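Local coordinates for putative rubredoxin reductase (Rhodopseudomonas palustris, PDB 3FG2), which probably carries electrons from NADH through its bound FAD to a ferredoxin that serves the cytochrome P450 CYP199A2, at residues A12-A17 / E64-D69; H101-T106 / R301-R306. All blocks are in the same frame, centred on the assembly; numbering follows the deposited sequence.

Interaction 1: residues A12-A17 / E64-D69; sequences AGFQVA and EKFFQD. With FAD (flavin-adenine dinucleotide), chain B.
Three phenylalanine rings make this contact: Phe14, on the helix that follows the first strand, reaches Phe66 and Phe67 on the short helix 64-69. At the start of the first segment, Ala12 turns its backbone to the cofactor, its N giving a hydrogen bond to FAD O1P at 2.6 Å with an N-H...O angle of 140°. The Ala12 methyl packs against the same phosphate. Gly13 N stands farther off, 3.8 Å from FAD O1P, and with no side chain here the helix can pack close to the sheet, where the Ala105 methyl faces the Gly13 backbone. Phe14 leaves the helix with CG anti to its backbone N (chi1 169°), which carries the ring away from FAD and out to the second helix. One flank of the ring does the touching: Phe14 CE1 lies 3.8 Å from Phe66 CE2, and Phe14 CD1 lies 3.9 Å from Phe67 CE2. Phe67 comes in the plane of the Phe14 ring, at its edge, with the two side chains roughly perpendicular; Phe66 approaches obliquely. The pair is itself packed, since Phe66 CD2 sits 4.1 Å above the centre of the Phe67 ring. Phe61 stacks on Phe14 and Arg62 makes a cation-pi contact with Phe66, so the cluster continues into the preceding loop. Cutting Phe14 back to an alanine would probably open a gap beside Phe66 and Phe67 and leave Phe61 without its stacking partner. Farther along, Val16 and Ala17 pack on Ile6 of strand 4-7, and Ala17 shares Ile72 with Phe67. Altogether this is the dinucleotide-binding helix of a Rossmann-type fold: Gly13 fits the last glycine of a GxGxxG pattern, the helix start meets the FAD diphosphate, and the three phenylalanines pack helix 64-69 against helix 11-22, just ahead of edge strand 72-75.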
loop_
_atom_site.group_PDB
_atom_site.type_symbol
_atom_site.label_atom_id
_atom_site.label_comp_id
_atom_site.label_asym_id
_atom_site.label_seq_id
_atom_site.Cartn_x
_atom_site.Cartn_y
_atom_site.Cartn_z
ATOM N N ALA A 12 10.369 1.060 -1.024
ATOM C CA ALA A 12 11.219 0.456 -2.052
ATOM C C ALA A 12 12.535 1.211 -2.311
ATOM O O ALA A 12 13.603 0.598 -2.417
ATOM C CB ALA A 12 10.436 0.315 -3.358
ATOM N N GLY A 13 12.454 2.535 -2.421
ATOM C CA GLY A 13 13.644 3.326 -2.674
ATOM C C GLY A 13 14.688 3.162 -1.587
ATOM O O GLY A 13 15.869 2.938 -1.865
ATOM N N PHE A 14 14.249 3.277 -0.341
ATOM C CA PHE A 14 15.138 3.137 0.801
ATOM C C PHE A 14 15.726 1.726 0.888
ATOM O O PHE A 14 16.924 1.557 1.118
ATOM C CB PHE A 14 14.378 3.454 2.089
ATOM C CG PHE A 14 15.122 3.083 3.336
ATOM C CD1 PHE A 14 16.201 3.838 3.767
ATOM C CD2 PHE A 14 14.749 1.960 4.072
ATOM C CE1 PHE A 14 16.905 3.482 4.920
ATOM C CE2 PHE A 14 15.444 1.593 5.225
ATOM C CZ PHE A 14 16.524 2.355 5.650
ATOM N N GLN A 15 14.877 0.719 0.700
ATOM C CA GLN A 15 15.313 -0.672 0.778
ATOM C C GLN A 15 16.336 -1.072 -0.278
ATOM O O GLN A 15 17.288 -1.792 0.025
ATOM C CB GLN A 15 14.110 -1.612 0.700
ATOM C CG GLN A 15 14.459 -3.064 0.984
ATOM C CD GLN A 15 15.046 -3.260 2.373
ATOM O OE1 GLN A 15 16.153 -3.793 2.528
ATOM N NE2 GLN A 15 14.307 -2.829 3.395
ATOM N N VAL A 16 16.154 -0.631 -1.517
ATOM C CA VAL A 16 17.112 -0.989 -2.555
ATOM C C VAL A 16 18.466 -0.341 -2.247
ATOM O O VAL A 16 19.517 -0.936 -2.474
ATOM C CB VAL A 16 16.633 -0.558 -3.956
ATOM C CG1 VAL A 16 16.600 0.948 -4.061
ATOM C CG2 VAL A 16 17.545 -1.145 -5.012
ATOM N N ALA A 17 18.436 0.875 -1.714
ATOM C CA ALA A 17 19.672 1.564 -1.367
ATOM C C ALA A 17 20.406 0.736 -0.317
ATOM O O ALA A 17 21.580 0.393 -0.475
ATOM C CB ALA A 17 19.364 2.956 -0.812
ATOM N N GLU A 64 19.209 10.253 10.327
ATOM C CA GLU A 64 20.032 10.957 9.353
ATOM C C GLU A 64 21.467 10.432 9.215
ATOM O O GLU A 64 21.972 10.256 8.101
ATOM C CB GLU A 64 20.040 12.445 9.700
ATOM C CG GLU A 64 20.834 13.314 8.749
ATOM C CD GLU A 64 20.336 14.747 8.737
ATOM O OE1 GLU A 64 20.025 15.282 9.828
ATOM O OE2 GLU A 64 20.260 15.339 7.634
ATOM N N LYS A 65 22.119 10.184 10.346
ATOM C CA LYS A 65 23.494 9.688 10.351
ATOM C C LYS A 65 23.679 8.372 9.589
ATOM O O LYS A 65 24.780 8.061 9.128
ATOM C CB LYS A 65 23.974 9.503 11.794
ATOM C CG LYS A 65 25.378 8.935 11.903
ATOM C CD LYS A 65 25.820 8.806 13.349
ATOM C CE LYS A 65 27.245 8.294 13.428
ATOM N NZ LYS A 65 28.187 9.173 12.679
ATOM N N PHE A 66 22.603 7.602 9.464
ATOM C CA PHE A 66 22.656 6.322 8.770
ATOM C C PHE A 66 23.112 6.432 7.320
ATOM O O PHE A 66 23.993 5.695 6.879
ATOM C CB PHE A 66 21.280 5.654 8.796
ATOM C CG PHE A 66 21.211 4.382 7.995
ATOM C CD1 PHE A 66 21.748 3.198 8.491
ATOM C CD2 PHE A 66 20.618 4.372 6.736
ATOM C CE1 PHE A 66 21.697 2.020 7.745
ATOM C CE2 PHE A 66 20.563 3.199 5.981
ATOM C CZ PHE A 66 21.103 2.021 6.487
ATOM N N PHE A 67 22.500 7.348 6.580
ATOM C CA PHE A 67 22.825 7.527 5.170
ATOM C C PHE A 67 24.275 7.925 4.920
ATOM O O PHE A 67 24.848 7.592 3.879
ATOM C CB PHE A 67 21.870 8.549 4.546
ATOM C CG PHE A 67 20.425 8.173 4.686
ATOM C CD1 PHE A 67 19.732 8.447 5.861
ATOM C CD2 PHE A 67 19.777 7.473 3.673
ATOM C CE1 PHE A 67 18.415 8.026 6.030
ATOM C CE2 PHE A 67 18.459 7.045 3.830
ATOM C CZ PHE A 67 17.777 7.321 5.011
ATOM N N GLN A 68 24.864 8.629 5.883
ATOM C CA GLN A 68 26.247 9.071 5.775
ATOM C C GLN A 68 27.171 7.872 5.994
ATOM O O GLN A 68 28.077 7.615 5.198
ATOM C CB GLN A 68 26.522 10.156 6.818
ATOM C CG GLN A 68 25.420 11.213 6.881
ATOM C CD GLN A 68 25.701 12.315 7.892
ATOM O OE1 GLN A 68 26.079 12.044 9.035
ATOM N NE2 GLN A 68 25.501 13.565 7.478
ATOM N N ASP A 69 26.918 7.127 7.067
ATOM C CA ASP A 69 27.713 5.952 7.397
ATOM C C ASP A 69 27.616 4.887 6.305
ATOM O O ASP A 69 28.517 4.061 6.146
ATOM C CB ASP A 69 27.231 5.347 8.717
ATOM C CG ASP A 69 27.282 6.331 9.867
ATOM O OD1 ASP A 69 26.847 5.965 10.982
ATOM O OD2 ASP A 69 27.757 7.468 9.659
HETATM P PA FAD B . 6.153 4.867 -1.483
HETATM O O1A FAD B . 4.879 5.572 -1.778
HETATM O O2A FAD B . 6.470 4.491 -0.221
HETATM O O5B FAD B . 7.152 5.995 -1.788
HETATM C C5B FAD B . 7.237 6.707 -3.064
HETATM C C4B FAD B . 8.155 7.912 -2.764
HETATM O O4B FAD B . 8.651 8.411 -4.064
HETATM C C3B FAD B . 7.474 9.118 -2.091
HETATM O O3B FAD B . 8.136 9.675 -0.999
HETATM C C2B FAD B . 7.220 10.023 -3.263
HETATM O O2B FAD B . 6.985 11.350 -2.903
HETATM C C1B FAD B . 8.505 9.868 -4.019
HETATM N N9A FAD B . 8.505 10.245 -5.434
HETATM C C8A FAD B . 7.484 10.079 -6.335
HETATM N N7A FAD B . 7.785 10.530 -7.547
HETATM C C5A FAD B . 9.058 11.012 -7.442
HETATM C C6A FAD B . 9.957 11.646 -8.432
HETATM N N6A FAD B . 9.642 11.867 -9.687
HETATM N N1A FAD B . 11.196 12.006 -7.940
HETATM C C2A FAD B . 11.569 11.794 -6.634
HETATM N N3A FAD B . 10.808 11.223 -5.669
HETATM C C4A FAD B . 9.556 10.847 -6.122
HETATM N N1 FAD B . 1.239 -1.875 3.164
HETATM C C2 FAD B . 1.263 -2.951 3.950
HETATM O O2 FAD B . 1.726 -3.986 3.575
HETATM N N3 FAD B . 0.742 -2.929 5.286
HETATM C C4 FAD B . 0.191 -1.781 5.828
HETATM O O4 FAD B . -0.236 -1.798 6.968
HETATM C C4X FAD B . 0.163 -0.594 4.978
HETATM N N5 FAD B . -0.356 0.562 5.457
HETATM C C5X FAD B . -0.359 1.671 4.630
HETATM C C6 FAD B . -0.896 2.881 5.155
HETATM C C7 FAD B . -0.935 4.041 4.408
HETATM C C7M FAD B . -1.517 5.303 5.014
HETATM C C8 FAD B . -0.415 4.041 3.035
HETATM C C8M FAD B . -0.423 5.275 2.161
HETATM C C9 FAD B . 0.115 2.847 2.503
HETATM C C9A FAD B . 0.150 1.668 3.285
HETATM N N10 FAD B . 0.697 0.405 2.806
HETATM C C10 FAD B . 0.715 -0.698 3.612
HETATM C "C1'" FAD B . 1.236 0.381 1.423
HETATM C "C2'" FAD B . 2.762 0.703 1.429
HETATM O "O2'" FAD B . 2.948 1.939 2.082
HETATM C "C3'" FAD B . 3.231 0.757 -0.011
HETATM O "O3'" FAD B . 3.047 -0.515 -0.621
HETATM C "C4'" FAD B . 4.701 1.135 -0.060
HETATM O "O4'" FAD B . 4.914 2.429 0.565
HETATM C "C5'" FAD B . 5.135 1.189 -1.505
HETATM O "O5'" FAD B . 6.651 1.626 -1.516
HETATM P P FAD B . 7.161 2.485 -2.638
HETATM O O1P FAD B . 8.664 2.634 -2.265
HETATM O O2P FAD B . 6.918 1.972 -3.911
HETATM O O3P FAD B . 6.515 3.801 -2.606
#

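Interaction 2: residues H101-T106 / R301-R306; sequences HLVLAT and RCVAAR. With FAD (flavin-adenine dinucleotide), chain B.
Strand 101-104 and the end of helix 293-306 come nearest at Val103 and Val303, whose CA atoms are 8.7 Å apart, a spacing that side chains from both backbones bridge. The two valines point at each other and touch through single methyl groups, Val103 CG2 to Val303 CG1 at 4.2 Å, a light, wholly apolar meeting in the buried part of the contact. Two residues back on the strand, His101 also faces the helix, and there the partner is Arg306. The arginine chain starts extended, with CG anti to the backbone N, and then bends at chi3 (75°), which brings its guanidinium across to the imidazole. Arg306 NH2 ends 3.0 Å from His101 NE2 and 3.2 Å from His101 CE1. The ring lies at the edge of the guanidinium, close to its plane, and the two flat groups are inclined by 47°. Arg306 NH2 is hydrogen-bonded to Ser271 OG on strand 270-272, next to the histidine, while NH1 makes a weak bond to Gln262 O; together these probably limit how far the guanidinium can turn. Beyond the strand, the chain turns to FAD: Thr106 O lies 3.1 Å from C8A of the adenine, and Thr106 CG2 packs 3.6 Å from N7A. Asn242 ND2 donates to that same Thr106 O. His101 and Val103 share backbone hydrogen bonds with Leu5 of strand 4-7, and Leu102 with Ser271 of strand 270-272, which places the strand inside the parallel sheet. A helix packed on one face of such a sheet, whose strand runs out into a loop beside the adenine, is the build of the FAD-binding Rossmann-type domain in pyridine nucleotide-dependent flavoprotein reductases.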
loop_
_atom_site.group_PDB
_atom_site.type_symbol
_atom_site.label_atom_id
_atom_site.label_comp_id
_atom_site.label_asym_id
_atom_site.label_seq_id
_atom_site.Cartn_x
_atom_site.Cartn_y
_atom_site.Cartn_z
ATOM N N HIS A 101 23.041 2.856 -13.593
ATOM C CA HIS A 101 21.754 2.178 -13.584
ATOM C C HIS A 101 20.764 3.044 -12.809
ATOM O O HIS A 101 21.092 3.591 -11.747
ATOM C CB HIS A 101 21.865 0.791 -12.943
ATOM C CG HIS A 101 20.740 -0.128 -13.312
ATOM N ND1 HIS A 101 19.483 -0.029 -12.758
ATOM C CD2 HIS A 101 20.665 -1.116 -14.235
ATOM C CE1 HIS A 101 18.681 -0.912 -13.325
ATOM N NE2 HIS A 101 19.373 -1.583 -14.226
ATOM N N LEU A 102 19.563 3.180 -13.361
ATOM C CA LEU A 102 18.502 3.985 -12.756
ATOM C C LEU A 102 17.395 3.113 -12.166
ATOM O O LEU A 102 16.845 2.244 -12.847
ATOM C CB LEU A 102 17.901 4.932 -13.805
ATOM C CG LEU A 102 16.666 5.743 -13.399
ATOM C CD1 LEU A 102 16.989 6.597 -12.187
ATOM C CD2 LEU A 102 16.212 6.617 -14.569
ATOM N N VAL A 103 17.074 3.350 -10.899
ATOM C CA VAL A 103 16.023 2.600 -10.220
ATOM C C VAL A 103 14.817 3.505 -9.952
ATOM O O VAL A 103 14.918 4.499 -9.228
ATOM C CB VAL A 103 16.528 2.019 -8.874
ATOM C CG1 VAL A 103 15.368 1.434 -8.084
ATOM C CG2 VAL A 103 17.572 0.943 -9.130
ATOM N N LEU A 104 13.679 3.160 -10.548
ATOM C CA LEU A 104 12.450 3.932 -10.365
ATOM C C LEU A 104 11.623 3.330 -9.237
ATOM O O LEU A 104 11.195 2.176 -9.315
ATOM C CB LEU A 104 11.625 3.948 -11.654
ATOM C CG LEU A 104 12.330 4.605 -12.842
ATOM C CD1 LEU A 104 11.438 4.566 -14.074
ATOM C CD2 LEU A 104 12.692 6.046 -12.470
ATOM N N ALA A 105 11.425 4.119 -8.186
ATOM C CA ALA A 105 10.655 3.701 -7.019
ATOM C C ALA A 105 9.809 4.903 -6.620
ATOM O O ALA A 105 9.831 5.350 -5.473
ATOM C CB ALA A 105 11.593 3.312 -5.889
ATOM N N THR A 106 9.067 5.407 -7.602
ATOM C CA THR A 106 8.219 6.581 -7.460
ATOM C C THR A 106 6.875 6.324 -6.798
ATOM O O THR A 106 6.116 7.262 -6.554
ATOM C CB THR A 106 7.962 7.213 -8.839
ATOM O OG1 THR A 106 7.458 6.211 -9.734
ATOM C CG2 THR A 106 9.251 7.781 -9.412
ATOM N N ARG A 301 15.077 -6.038 -2.796
ATOM C CA ARG A 301 16.106 -7.051 -2.591
ATOM C C ARG A 301 16.478 -7.712 -3.922
ATOM O O ARG A 301 17.659 -7.918 -4.217
ATOM C CB ARG A 301 15.611 -8.113 -1.602
ATOM C CG ARG A 301 15.640 -7.679 -0.136
ATOM C CD ARG A 301 14.996 -8.736 0.761
ATOM N NE ARG A 301 15.422 -8.633 2.156
ATOM C CZ ARG A 301 15.173 -7.598 2.952
ATOM N NH1 ARG A 301 14.489 -6.559 2.500
ATOM N NH2 ARG A 301 15.619 -7.597 4.202
ATOM N N CYS A 302 15.465 -8.035 -4.722
ATOM C CA CYS A 302 15.676 -8.667 -6.015
ATOM C C CYS A 302 16.579 -7.849 -6.938
ATOM O O CYS A 302 17.455 -8.399 -7.618
ATOM C CB CYS A 302 14.336 -8.899 -6.702
ATOM S SG CYS A 302 14.496 -9.682 -8.308
ATOM N N VAL A 303 16.346 -6.536 -6.974
ATOM C CA VAL A 303 17.141 -5.636 -7.801
ATOM C C VAL A 303 18.551 -5.498 -7.236
ATOM O O VAL A 303 19.529 -5.565 -7.980
ATOM C CB VAL A 303 16.490 -4.240 -7.887
ATOM C CG1 VAL A 303 17.471 -3.227 -8.477
ATOM C CG2 VAL A 303 15.248 -4.318 -8.751
ATOM N N ALA A 304 18.651 -5.303 -5.925
ATOM C CA ALA A 304 19.948 -5.167 -5.279
ATOM C C ALA A 304 20.782 -6.411 -5.561
ATOM O O ALA A 304 21.984 -6.322 -5.813
ATOM C CB ALA A 304 19.773 -4.991 -3.786
ATOM N N ALA A 305 20.135 -7.571 -5.526
ATOM C CA ALA A 305 20.823 -8.829 -5.772
ATOM C C ALA A 305 21.311 -8.904 -7.210
ATOM O O ALA A 305 22.392 -9.430 -7.485
ATOM C CB ALA A 305 19.895 -9.996 -5.473
ATOM N N ARG A 306 20.513 -8.368 -8.126
ATOM C CA ARG A 306 20.873 -8.385 -9.539
ATOM C C ARG A 306 22.052 -7.459 -9.825
ATOM O O ARG A 306 23.067 -7.877 -10.377
ATOM C CB ARG A 306 19.679 -7.955 -10.393
ATOM C CG ARG A 306 19.813 -8.295 -11.872
ATOM C CD ARG A 306 18.693 -7.656 -12.668
ATOM N NE ARG A 306 18.926 -6.224 -12.806
ATOM C CZ ARG A 306 17.987 -5.293 -12.721
ATOM N NH1 ARG A 306 16.726 -5.632 -12.489
ATOM N NH2 ARG A 306 18.319 -4.019 -12.871
HETATM P PA FAD B . 6.153 4.867 -1.483
HETATM O O1A FAD B . 4.879 5.572 -1.778
HETATM O O2A FAD B . 6.470 4.491 -0.221
HETATM O O5B FAD B . 7.152 5.995 -1.788
HETATM C C5B FAD B . 7.237 6.707 -3.064
HETATM C C4B FAD B . 8.155 7.912 -2.764
HETATM O O4B FAD B . 8.651 8.411 -4.064
HETATM C C3B FAD B . 7.474 9.118 -2.091
HETATM O O3B FAD B . 8.136 9.675 -0.999
HETATM C C2B FAD B . 7.220 10.023 -3.263
HETATM O O2B FAD B . 6.985 11.350 -2.903
HETATM C C1B FAD B . 8.505 9.868 -4.019
HETATM N N9A FAD B . 8.505 10.245 -5.434
HETATM C C8A FAD B . 7.484 10.079 -6.335
HETATM N N7A FAD B . 7.785 10.530 -7.547
HETATM C C5A FAD B . 9.058 11.012 -7.442
HETATM C C6A FAD B . 9.957 11.646 -8.432
HETATM N N6A FAD B . 9.642 11.867 -9.687
HETATM N N1A FAD B . 11.196 12.006 -7.940
HETATM C C2A FAD B . 11.569 11.794 -6.634
HETATM N N3A FAD B . 10.808 11.223 -5.669
HETATM C C4A FAD B . 9.556 10.847 -6.122
HETATM N N1 FAD B . 1.239 -1.875 3.164
HETATM C C2 FAD B . 1.263 -2.951 3.950
HETATM O O2 FAD B . 1.726 -3.986 3.575
HETATM N N3 FAD B . 0.742 -2.929 5.286
HETATM C C4 FAD B . 0.191 -1.781 5.828
HETATM O O4 FAD B . -0.236 -1.798 6.968
HETATM C C4X FAD B . 0.163 -0.594 4.978
HETATM N N5 FAD B . -0.356 0.562 5.457
HETATM C C5X FAD B . -0.359 1.671 4.630
HETATM C C6 FAD B . -0.896 2.881 5.155
HETATM C C7 FAD B . -0.935 4.041 4.408
HETATM C C7M FAD B . -1.517 5.303 5.014
HETATM C C8 FAD B . -0.415 4.041 3.035
HETATM C C8M FAD B . -0.423 5.275 2.161
HETATM C C9 FAD B . 0.115 2.847 2.503
HETATM C C9A FAD B . 0.150 1.668 3.285
HETATM N N10 FAD B . 0.697 0.405 2.806
HETATM C C10 FAD B . 0.715 -0.698 3.612
HETATM C "C1'" FAD B . 1.236 0.381 1.423
HETATM C "C2'" FAD B . 2.762 0.703 1.429
HETATM O "O2'" FAD B . 2.948 1.939 2.082
HETATM C "C3'" FAD B . 3.231 0.757 -0.011
HETATM O "O3'" FAD B . 3.047 -0.515 -0.621
HETATM C "C4'" FAD B . 4.701 1.135 -0.060
HETATM O "O4'" FAD B . 4.914 2.429 0.565
HETATM C "C5'" FAD B . 5.135 1.189 -1.505
HETATM O "O5'" FAD B . 6.651 1.626 -1.516
HETATM P P FAD B . 7.161 2.485 -2.638
HETATM O O1P FAD B . 8.664 2.634 -2.265
HETATM O O2P FAD B . 6.918 1.972 -3.911
HETATM O O3P FAD B . 6.515 3.801 -2.606
#

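From the N terminus, strand 4-7 leads into helix 11-22, and interaction 1 closes a loop of 46 residues when helix 64-69 returns to it. Interaction 2 opens only afterwards, at strand 101-104, and closes across 194 residues at helix 293-306; the two are in series, neither nested nor crossed. The long second loop contains the other parallel sheet, with its own GxGxxG pattern, probably the NADH domain, so interaction 2 joins parts of the FAD domain that this insertion separates. In space the contacts meet: Val16 CG2 lies 4.0 Å from Val303 CG1, packing helix 11-22 against helix 293-306, and both reach FAD, at diphosphate and adenine.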